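PDB 4OVJ: extracellular solute-binding protein family 1 from Alicyclobacillus acidocaldarius subsp. acidocaldarius, which probably binds a solute outside the cell and delivers it to an ABC transporter for uptake. Local coordinates for residues E90-Y95 / G123-G128; E145-K150 / K172-W177; P248-K253 / V265-E270. All blocks are in the same frame, centred on the assembly; numbering follows the deposited sequence. Where two conformers were deposited one is given.

Contact 1: residues E90-Y95 / G123-G128; sequences EYIDAY and GYIDGG
Ile125, on the short strand 124-125, reaches over to Asp93 in the first turn of helix 92-98, and its side chain has the largest share of this contact. From CB, which points at the helix, one branch ends at once: methyl CG2 lies 3.6 Å from Asp93 OD1. The other branch runs through CG1, and its tip CD1 settles against the helix backbone, 3.7 Å from Asp93 CA. From there CD1 also meets Asp93 CB at 3.9 Å and, more loosely, Ile92 CG2 at 4.4 Å. With CG anti to the backbone N (chi1 177°), the carboxylate of Asp93 swings in beside the isoleucine methyls, the two side chains crossing at about a right angle. Ile92 completes the contact with its CD1, 4.1 Å from Gly123 O. The strand continues into a beta hairpin with a two-residue loop, a type I' turn from Ile125 to Gly128. Asp93 OD1 has its charged partner within its own helix, a salt bridge to Lys97, a residue that the Ile125 side chain also touches. Methyls thus pack on the flank of the helix while the Asp93 charge is met by Lys97 rather than by the hairpin, and the join is one of van der Waals contact.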
loop_
_atom_site.group_PDB
_atom_site.type_symbol
_atom_site.label_atom_id
_atom_site.label_comp_id
_atom_site.label_asym_id
_atom_site.label_seq_id
_atom_site.Cartn_x
_atom_site.Cartn_y
_atom_site.Cartn_z
ATOM N N GLU A 90 -11.803 -3.603 -1.604
ATOM C CA GLU A 90 -12.927 -3.974 -0.731
ATOM C C GLU A 90 -14.166 -4.490 -1.493
ATOM O O GLU A 90 -14.915 -5.340 -0.979
ATOM C CB GLU A 90 -13.328 -2.764 0.134
ATOM C CG GLU A 90 -14.564 -2.995 1.002
ATOM C CD GLU A 90 -14.863 -1.863 1.971
ATOM O OE1 GLU A 90 -14.209 -0.793 1.900
ATOM O OE2 GLU A 90 -15.775 -2.050 2.808
ATOM N N TYR A 91 -14.396 -3.958 -2.687
ATOM C CA TYR A 91 -15.633 -4.205 -3.419
ATOM C C TYR A 91 -15.505 -5.047 -4.681
ATOM O O TYR A 91 -16.516 -5.468 -5.262
ATOM C CB TYR A 91 -16.257 -2.868 -3.785
ATOM C CG TYR A 91 -16.772 -2.088 -2.590
ATOM C CD1 TYR A 91 -17.738 -2.622 -1.750
ATOM C CD2 TYR A 91 -16.289 -0.829 -2.306
ATOM C CE1 TYR A 91 -18.206 -1.908 -0.658
ATOM C CE2 TYR A 91 -16.755 -0.104 -1.230
ATOM C CZ TYR A 91 -17.706 -0.642 -0.410
ATOM O OH TYR A 91 -18.155 0.093 0.656
ATOM N N ILE A 92 -14.283 -5.324 -5.110
ATOM C CA ILE A 92 -14.091 -5.974 -6.395
ATOM C C ILE A 92 -14.704 -7.382 -6.417
ATOM O O ILE A 92 -15.290 -7.775 -7.425
ATOM C CB ILE A 92 -12.605 -5.967 -6.835
ATOM C CG1 ILE A 92 -12.486 -6.414 -8.297
ATOM C CG2 ILE A 92 -11.742 -6.802 -5.900
ATOM C CD1 ILE A 92 -11.145 -6.083 -8.912
ATOM N N ASP A 93 -14.611 -8.119 -5.304
ATOM C CA ASP A 93 -15.176 -9.469 -5.257
ATOM C C ASP A 93 -16.671 -9.422 -5.534
ATOM O O ASP A 93 -17.189 -10.222 -6.328
ATOM C CB ASP A 93 -14.929 -10.138 -3.901
ATOM C CG ASP A 93 -15.574 -11.518 -3.802
ATOM O OD1 ASP A 93 -15.001 -12.481 -4.353
ATOM O OD2 ASP A 93 -16.651 -11.641 -3.160
ATOM N N ALA A 94 -17.359 -8.498 -4.870
ATOM C CA ALA A 94 -18.815 -8.399 -4.993
ATOM C C ALA A 94 -19.226 -8.101 -6.435
ATOM O O ALA A 94 -20.074 -8.797 -7.006
ATOM C CB ALA A 94 -19.356 -7.344 -4.046
ATOM N N TYR A 95 -18.600 -7.083 -7.034
ATOM C CA TYR A 95 -18.918 -6.705 -8.414
ATOM C C TYR A 95 -18.586 -7.828 -9.407
ATOM O O TYR A 95 -19.357 -8.100 -10.328
ATOM C CB TYR A 95 -18.209 -5.399 -8.791
ATOM C CG TYR A 95 -18.936 -4.180 -8.264
ATOM C CD1 TYR A 95 -18.686 -3.690 -6.996
ATOM C CD2 TYR A 95 -19.902 -3.542 -9.025
ATOM C CE1 TYR A 95 -19.358 -2.574 -6.506
ATOM C CE2 TYR A 95 -20.582 -2.438 -8.538
ATOM C CZ TYR A 95 -20.311 -1.961 -7.278
ATOM O OH TYR A 95 -20.996 -0.874 -6.786
ATOM N N GLY A 123 -6.102 -8.385 -8.515
ATOM C CA GLY A 123 -7.310 -8.138 -9.304
ATOM C C GLY A 123 -8.037 -9.407 -9.719
ATOM O O GLY A 123 -9.050 -9.335 -10.411
ATOM N N TYR A 124 -7.520 -10.570 -9.310
ATOM C CA TYR A 124 -8.112 -11.858 -9.678
ATOM C C TYR A 124 -9.214 -12.267 -8.704
ATOM O O TYR A 124 -9.093 -12.104 -7.487
ATOM C CB TYR A 124 -7.060 -12.974 -9.768
ATOM C CG TYR A 124 -6.434 -13.146 -11.126
ATOM C CD1 TYR A 124 -5.421 -12.306 -11.559
ATOM C CD2 TYR A 124 -6.849 -14.172 -11.982
ATOM C CE1 TYR A 124 -4.839 -12.468 -12.802
ATOM C CE2 TYR A 124 -6.272 -14.343 -13.228
ATOM C CZ TYR A 124 -5.264 -13.490 -13.633
ATOM O OH TYR A 124 -4.695 -13.646 -14.870
ATOM N N ILE A 125 -10.296 -12.782 -9.267
ATOM C CA ILE A 125 -11.366 -13.404 -8.495
ATOM C C ILE A 125 -11.692 -14.703 -9.237
ATOM O O ILE A 125 -11.984 -14.677 -10.427
ATOM C CB ILE A 125 -12.616 -12.502 -8.419
ATOM C CG1 ILE A 125 -12.311 -11.137 -7.769
ATOM C CG2 ILE A 125 -13.737 -13.196 -7.654
ATOM C CD1 ILE A 125 -12.019 -11.193 -6.280
ATOM N N ASP A 126 -11.601 -15.839 -8.552
ATOM C CA ASP A 126 -11.954 -17.140 -9.155
ATOM C C ASP A 126 -11.453 -17.331 -10.593
ATOM O O ASP A 126 -12.230 -17.689 -11.488
ATOM C CB ASP A 126 -13.474 -17.327 -9.133
ATOM C CG ASP A 126 -14.048 -17.338 -7.729
ATOM O OD1 ASP A 126 -13.316 -17.683 -6.779
ATOM O OD2 ASP A 126 -15.244 -17.001 -7.587
ATOM N N GLY A 127 -10.168 -17.063 -10.813
ATOM C CA GLY A 127 -9.522 -17.341 -12.096
ATOM C C GLY A 127 -9.647 -16.274 -13.173
ATOM O O GLY A 127 -8.998 -16.370 -14.213
ATOM N N GLY A 128 -10.478 -15.264 -12.940
ATOM C CA GLY A 128 -10.641 -14.162 -13.891
ATOM C C GLY A 128 -9.954 -12.930 -13.345
ATOM O O GLY A 128 -9.825 -12.782 -12.119
#

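Contact 2: residues E145-K150 / K172-W177; sequences EAAFAK and KATGKW
Lys150 turns its CG beside the backbone N (chi1 -61°) and then runs fully extended, a course that carries it past Ala173 and Thr174 at the end of helix 160-174. Thr174 sets OG1 between its backbone N and carbonyl carbon (chi1 65°), where it can bond to the backbone, and CG2 is left to face helix 145-149. Its hydroxyl makes an ST turn, and Gly175, with positive phi, takes the chain out of the helix. The first touch is Lys150 CB against Ala173 CB at 4.0 Å. Further along the lysine, CD passes 4.3 Å from Thr174 CG2, and the same methyl stands 4.5 Å from Ala147 CB, one turn back on helix 145-149. These are light apolar meetings between a short helix and the C-terminal end of a longer one. On the exposed side of the contact a water joins the two: it accepts from Lys150 NZ at 3.0 Å and donates to Ala173 O at 2.7 Å, so the ammonium reaches a carbonyl of the last helical turn, where the helix dipole would probably favour a positive charge. Deeper in, Phe148 packs its ring almost parallel to that of Trp163 and so ties the short helix to the body of helix 160-174. Thr174 OG1 is gripped twice, donating to Val170 O and accepting from Lys176 N at 3.0 Å with an N-H...O angle of 163°.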
loop_
_atom_site.group_PDB
_atom_site.type_symbol
_atom_site.label_atom_id
_atom_site.label_comp_id
_atom_site.label_asym_id
_atom_site.label_seq_id
_atom_site.Cartn_x
_atom_site.Cartn_y
_atom_site.Cartn_z
ATOM N N GLU A 145 20.684 8.408 6.153
ATOM C CA GLU A 145 21.868 7.819 5.534
ATOM C C GLU A 145 23.132 8.040 6.339
ATOM O O GLU A 145 23.885 7.104 6.594
ATOM C CB GLU A 145 22.103 8.431 4.168
ATOM C CG GLU A 145 21.335 7.802 3.057
ATOM C CD GLU A 145 21.998 8.087 1.724
ATOM O OE1 GLU A 145 22.228 9.285 1.434
ATOM O OE2 GLU A 145 22.305 7.117 0.991
ATOM N N ALA A 146 23.384 9.289 6.711
ATOM C CA ALA A 146 24.607 9.611 7.416
ATOM C C ALA A 146 24.662 8.966 8.792
ATOM O O ALA A 146 25.723 8.499 9.207
ATOM C CB ALA A 146 24.798 11.121 7.518
ATOM N N ALA A 147 23.531 8.892 9.490
ATOM C CA ALA A 147 23.513 8.241 10.792
ATOM C C ALA A 147 23.836 6.748 10.691
ATOM O O ALA A 147 24.623 6.220 11.465
ATOM C CB ALA A 147 22.175 8.428 11.484
ATOM N N PHE A 148 23.209 6.066 9.743
ATOM C CA PHE A 148 23.414 4.632 9.594
ATOM C C PHE A 148 24.792 4.291 9.037
ATOM O O PHE A 148 25.318 3.226 9.328
ATOM C CB PHE A 148 22.266 3.994 8.793
ATOM C CG PHE A 148 21.081 3.697 9.666
ATOM C CD1 PHE A 148 20.244 4.732 10.078
ATOM C CD2 PHE A 148 20.875 2.411 10.159
ATOM C CE1 PHE A 148 19.192 4.484 10.957
ATOM C CE2 PHE A 148 19.824 2.151 11.026
ATOM C CZ PHE A 148 18.976 3.192 11.416
ATOM N N ALA A 149 25.379 5.198 8.267
ATOM C CA ALA A 149 26.755 5.016 7.805
ATOM C C ALA A 149 27.735 4.917 8.982
ATOM O O ALA A 149 28.787 4.279 8.855
ATOM C CB ALA A 149 27.159 6.119 6.827
ATOM N N LYS A 150 27.379 5.494 10.137
ATOM C CA LYS A 150 28.221 5.372 11.337
ATOM C C LYS A 150 28.283 3.933 11.871
ATOM O O LYS A 150 29.206 3.587 12.617
ATOM C CB LYS A 150 27.728 6.314 12.440
ATOM C CG LYS A 150 27.783 7.770 12.045
ATOM C CD LYS A 150 27.168 8.686 13.087
ATOM C CE LYS A 150 27.286 10.133 12.646
ATOM N NZ LYS A 150 26.715 11.046 13.658
ATOM N N LYS A 172 24.409 3.633 19.778
ATOM C CA LYS A 172 25.683 3.834 20.474
ATOM C C LYS A 172 26.453 5.018 19.902
ATOM O O LYS A 172 27.026 5.812 20.650
ATOM C CB LYS A 172 26.544 2.578 20.385
ATOM C CG LYS A 172 26.103 1.453 21.299
ATOM C CD LYS A 172 26.610 1.641 22.718
ATOM C CE LYS A 172 26.819 0.298 23.397
ATOM N NZ LYS A 172 25.749 -0.664 23.016
ATOM N N ALA A 173 26.459 5.135 18.577
ATOM C CA ALA A 173 27.200 6.197 17.896
ATOM C C ALA A 173 26.535 7.570 18.017
ATOM O O ALA A 173 27.222 8.585 18.020
ATOM C CB ALA A 173 27.404 5.852 16.431
ATOM N N THR A 174 25.208 7.603 18.106
ATOM C CA THR A 174 24.469 8.864 18.024
ATOM C C THR A 174 23.900 9.350 19.349
ATOM O O THR A 174 23.686 10.552 19.524
ATOM C CB THR A 174 23.261 8.751 17.069
ATOM O OG1 THR A 174 22.308 7.818 17.601
ATOM C CG2 THR A 174 23.696 8.330 15.681
ATOM N N GLY A 175 23.614 8.425 20.257
ATOM C CA GLY A 175 22.851 8.732 21.469
ATOM C C GLY A 175 21.374 9.034 21.226
ATOM O O GLY A 175 20.645 9.395 22.157
ATOM N N LYS A 176 20.920 8.874 19.983
ATOM C CA LYS A 176 19.532 9.111 19.634
ATOM C C LYS A 176 18.866 7.764 19.402
ATOM O O LYS A 176 19.542 6.732 19.321
ATOM C CB LYS A 176 19.445 9.955 18.365
ATOM C CG LYS A 176 19.962 11.374 18.531
ATOM C CD LYS A 176 19.684 12.188 17.290
ATOM C CE LYS A 176 20.290 13.587 17.381
ATOM N NZ LYS A 176 20.294 14.308 16.068
ATOM N N TRP A 177 17.546 7.764 19.288
ATOM C CA TRP A 177 16.832 6.542 18.924
ATOM C C TRP A 177 17.194 6.202 17.498
ATOM O O TRP A 177 17.214 7.082 16.647
ATOM C CB TRP A 177 15.331 6.698 19.092
ATOM C CG TRP A 177 14.951 6.980 20.506
ATOM C CD1 TRP A 177 15.320 6.265 21.602
ATOM C CD2 TRP A 177 14.116 8.047 20.985
ATOM N NE1 TRP A 177 14.781 6.821 22.740
ATOM C CE2 TRP A 177 14.046 7.920 22.390
ATOM C CE3 TRP A 177 13.431 9.096 20.370
ATOM C CZ2 TRP A 177 13.313 8.804 23.187
ATOM C CZ3 TRP A 177 12.702 9.981 21.167
ATOM C CH2 TRP A 177 12.654 9.827 22.552
HETATM O O HOH W 1 27.952 10.589 16.301
#

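Contact 3: residues P248-K253 / V265-E270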
loop_
_atom_site.group_PDB
_atom_site.type_symbol
_atom_site.label_atom_id
_atom_site.label_comp_id
_atom_site.label_asym_id
_atom_site.label_seq_id
_atom_site.Cartn_x
_atom_site.Cartn_y
_atom_site.Cartn_z
ATOM N N PRO A 248 8.934 11.291 15.976
ATOM C CA PRO A 248 10.312 11.584 16.422
ATOM C C PRO A 248 11.327 11.745 15.298
ATOM O O PRO A 248 12.363 12.397 15.491
ATOM C CB PRO A 248 10.700 10.382 17.282
ATOM C CG PRO A 248 9.509 9.526 17.411
ATOM C CD PRO A 248 8.381 10.073 16.596
HETATM N N MSE A 249 11.060 11.147 14.144
HETATM C CA MSE A 249 11.965 11.339 13.013
HETATM C C MSE A 249 11.925 12.770 12.525
HETATM O O MSE A 249 12.961 13.364 12.219
HETATM C CB MSE A 249 11.628 10.358 11.907
HETATM C CG MSE A 249 12.902 10.176 11.120
HETATM SE SE MSE A 249 12.644 8.733 9.857
HETATM C CE MSE A 249 14.361 9.087 8.992
ATOM N N VAL A 250 10.728 13.350 12.472
ATOM C CA VAL A 250 10.558 14.761 12.105
ATOM C C VAL A 250 11.220 15.687 13.128
ATOM O O VAL A 250 11.743 16.753 12.778
ATOM C CB VAL A 250 9.053 15.089 11.928
ATOM C CG1 VAL A 250 8.822 16.571 11.725
ATOM C CG2 VAL A 250 8.486 14.301 10.752
ATOM N N GLN A 251 11.223 15.273 14.392
ATOM C CA GLN A 251 11.840 16.053 15.463
ATOM C C GLN A 251 13.357 15.898 15.541
ATOM O O GLN A 251 14.017 16.574 16.339
ATOM C CB GLN A 251 11.238 15.655 16.803
ATOM C CG GLN A 251 9.739 15.862 16.871
ATOM C CD GLN A 251 9.165 15.371 18.170
ATOM O OE1 GLN A 251 9.883 14.866 19.032
ATOM N NE2 GLN A 251 7.873 15.530 18.332
ATOM N N GLY A 252 13.903 14.993 14.741
ATOM C CA GLY A 252 15.330 14.700 14.760
ATOM C C GLY A 252 15.801 13.816 15.904
ATOM O O GLY A 252 16.999 13.702 16.151
ATOM N N LYS A 253 14.855 13.183 16.591
ATOM C CA LYS A 253 15.143 12.380 17.769
ATOM C C LYS A 253 15.315 10.905 17.417
ATOM O O LYS A 253 15.871 10.140 18.204
ATOM C CB LYS A 253 14.017 12.555 18.790
ATOM C CG LYS A 253 13.888 13.984 19.306
ATOM C CD LYS A 253 12.827 14.100 20.390
ATOM C CE LYS A 253 12.620 15.551 20.798
ATOM N NZ LYS A 253 13.889 16.156 21.287
ATOM N N VAL A 265 8.478 11.342 0.629
ATOM C CA VAL A 265 8.406 12.703 0.088
ATOM C C VAL A 265 8.091 13.688 1.210
ATOM O O VAL A 265 8.786 14.692 1.372
ATOM C CB VAL A 265 7.365 12.823 -1.044
ATOM C CG1 VAL A 265 7.075 14.285 -1.369
ATOM C CG2 VAL A 265 7.856 12.070 -2.270
ATOM N N SER A 266 7.058 13.384 1.991
ATOM C CA SER A 266 6.680 14.212 3.139
ATOM C C SER A 266 7.803 14.327 4.160
ATOM O O SER A 266 8.121 15.419 4.607
ATOM C CB SER A 266 5.436 13.655 3.844
ATOM O OG SER A 266 4.327 13.681 2.979
ATOM N N LEU A 267 8.386 13.196 4.542
ATOM C CA LEU A 267 9.467 13.203 5.523
ATOM C C LEU A 267 10.643 14.020 5.033
ATOM O O LEU A 267 11.188 14.834 5.766
ATOM C CB LEU A 267 9.938 11.789 5.848
ATOM C CG LEU A 267 8.966 11.008 6.707
ATOM C CD1 LEU A 267 9.334 9.539 6.663
ATOM C CD2 LEU A 267 8.929 11.521 8.150
ATOM N N GLN A 268 11.044 13.815 3.789
ATOM C CA GLN A 268 12.214 14.518 3.291
ATOM C C GLN A 268 11.993 16.029 3.236
ATOM O O GLN A 268 12.929 16.793 3.454
ATOM C CB GLN A 268 12.643 13.997 1.919
ATOM C CG GLN A 268 13.962 14.574 1.429
ATOM C CD GLN A 268 15.153 14.149 2.275
ATOM O OE1 GLN A 268 15.775 13.122 2.004
ATOM N NE2 GLN A 268 15.468 14.928 3.307
ATOM N N SER A 269 10.758 16.450 2.973
ATOM C CA SER A 269 10.397 17.881 2.947
ATOM C C SER A 269 10.544 18.566 4.302
ATOM O O SER A 269 10.602 19.793 4.364
ATOM C CB SER A 269 8.959 18.090 2.428
ATOM O OG SER A 269 7.995 17.782 3.426
ATOM N N GLU A 270 10.592 17.782 5.380
ATOM C CA GLU A 270 10.599 18.314 6.745
ATOM C C GLU A 270 11.999 18.398 7.342
ATOM O O GLU A 270 12.142 18.863 8.460
ATOM C CB GLU A 270 9.729 17.432 7.656
ATOM C CG GLU A 270 8.246 17.449 7.307
ATOM C CD GLU A 270 7.553 18.753 7.658
ATOM O OE1 GLU A 270 8.113 19.564 8.434
ATOM O OE2 GLU A 270 6.429 18.970 7.161
HETATM O O HOH W 2 12.735 17.743 10.781
#
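Val250 CG2 and Leu267 CD2 meet at 3.8 Å, fastening a Schellman motif to the end of helix 263-269. The motif spans 248-253: Lys253 N bonds to Pro248 O, Gly252 N to Met249 O, and Gly252 has the positive phi of the Schellman motif. Val250 uses both its methyls. Its CG1, anti to the backbone N (chi1 173°), faces Glu270 CB at 4.3 Å, while CG2 takes the leucine. A water 2.6 Å from Glu270 O lies near Val250 O as well, though that second approach is too short to be trusted as modelled. In the next shell, Leu267 and Met249, a selenomethionine, both rest on Leu275 of strand 275-278, which gives turn and helix a common floor. Arg273, in the loop before that strand, bonds through NH2 to Met249 O. Gln268, on the helix, uses both ends of its amide on the same stretch of chain: OE1 accepts from Leu275 N, and NE2 donates to Arg273 O. The last helical turn is secured from within by Ser269 OG, which donates to Ser266 O at 2.6 Å, approaching at a C=O...O angle of 129° and tilted 23° from the carbonyl plane.

The contacts follow one another along the chain, each closing before the next opens. Contact 1 lies across the chain's centre from the other two, its own centre 46 Å from that of contact 2 and 38 Å from that of contact 3. Strand 128-144 pairs with strand 124-125 of contact 1 and leads directly into helix 145-149 of contact 2. It also pairs with strand 256-260, which falls between the two segments of contact 3 in sequence. Contacts 2 and 3 have centres 15 Å apart and touch through a probable backbone bond, Trp177 N to Lys253 O. The mixed sheet containing strand 128-144 thus reaches from contact 1 to the neighbourhood of contacts 2 and 3, in what is probably the two-lobed fold of solute-binding proteins.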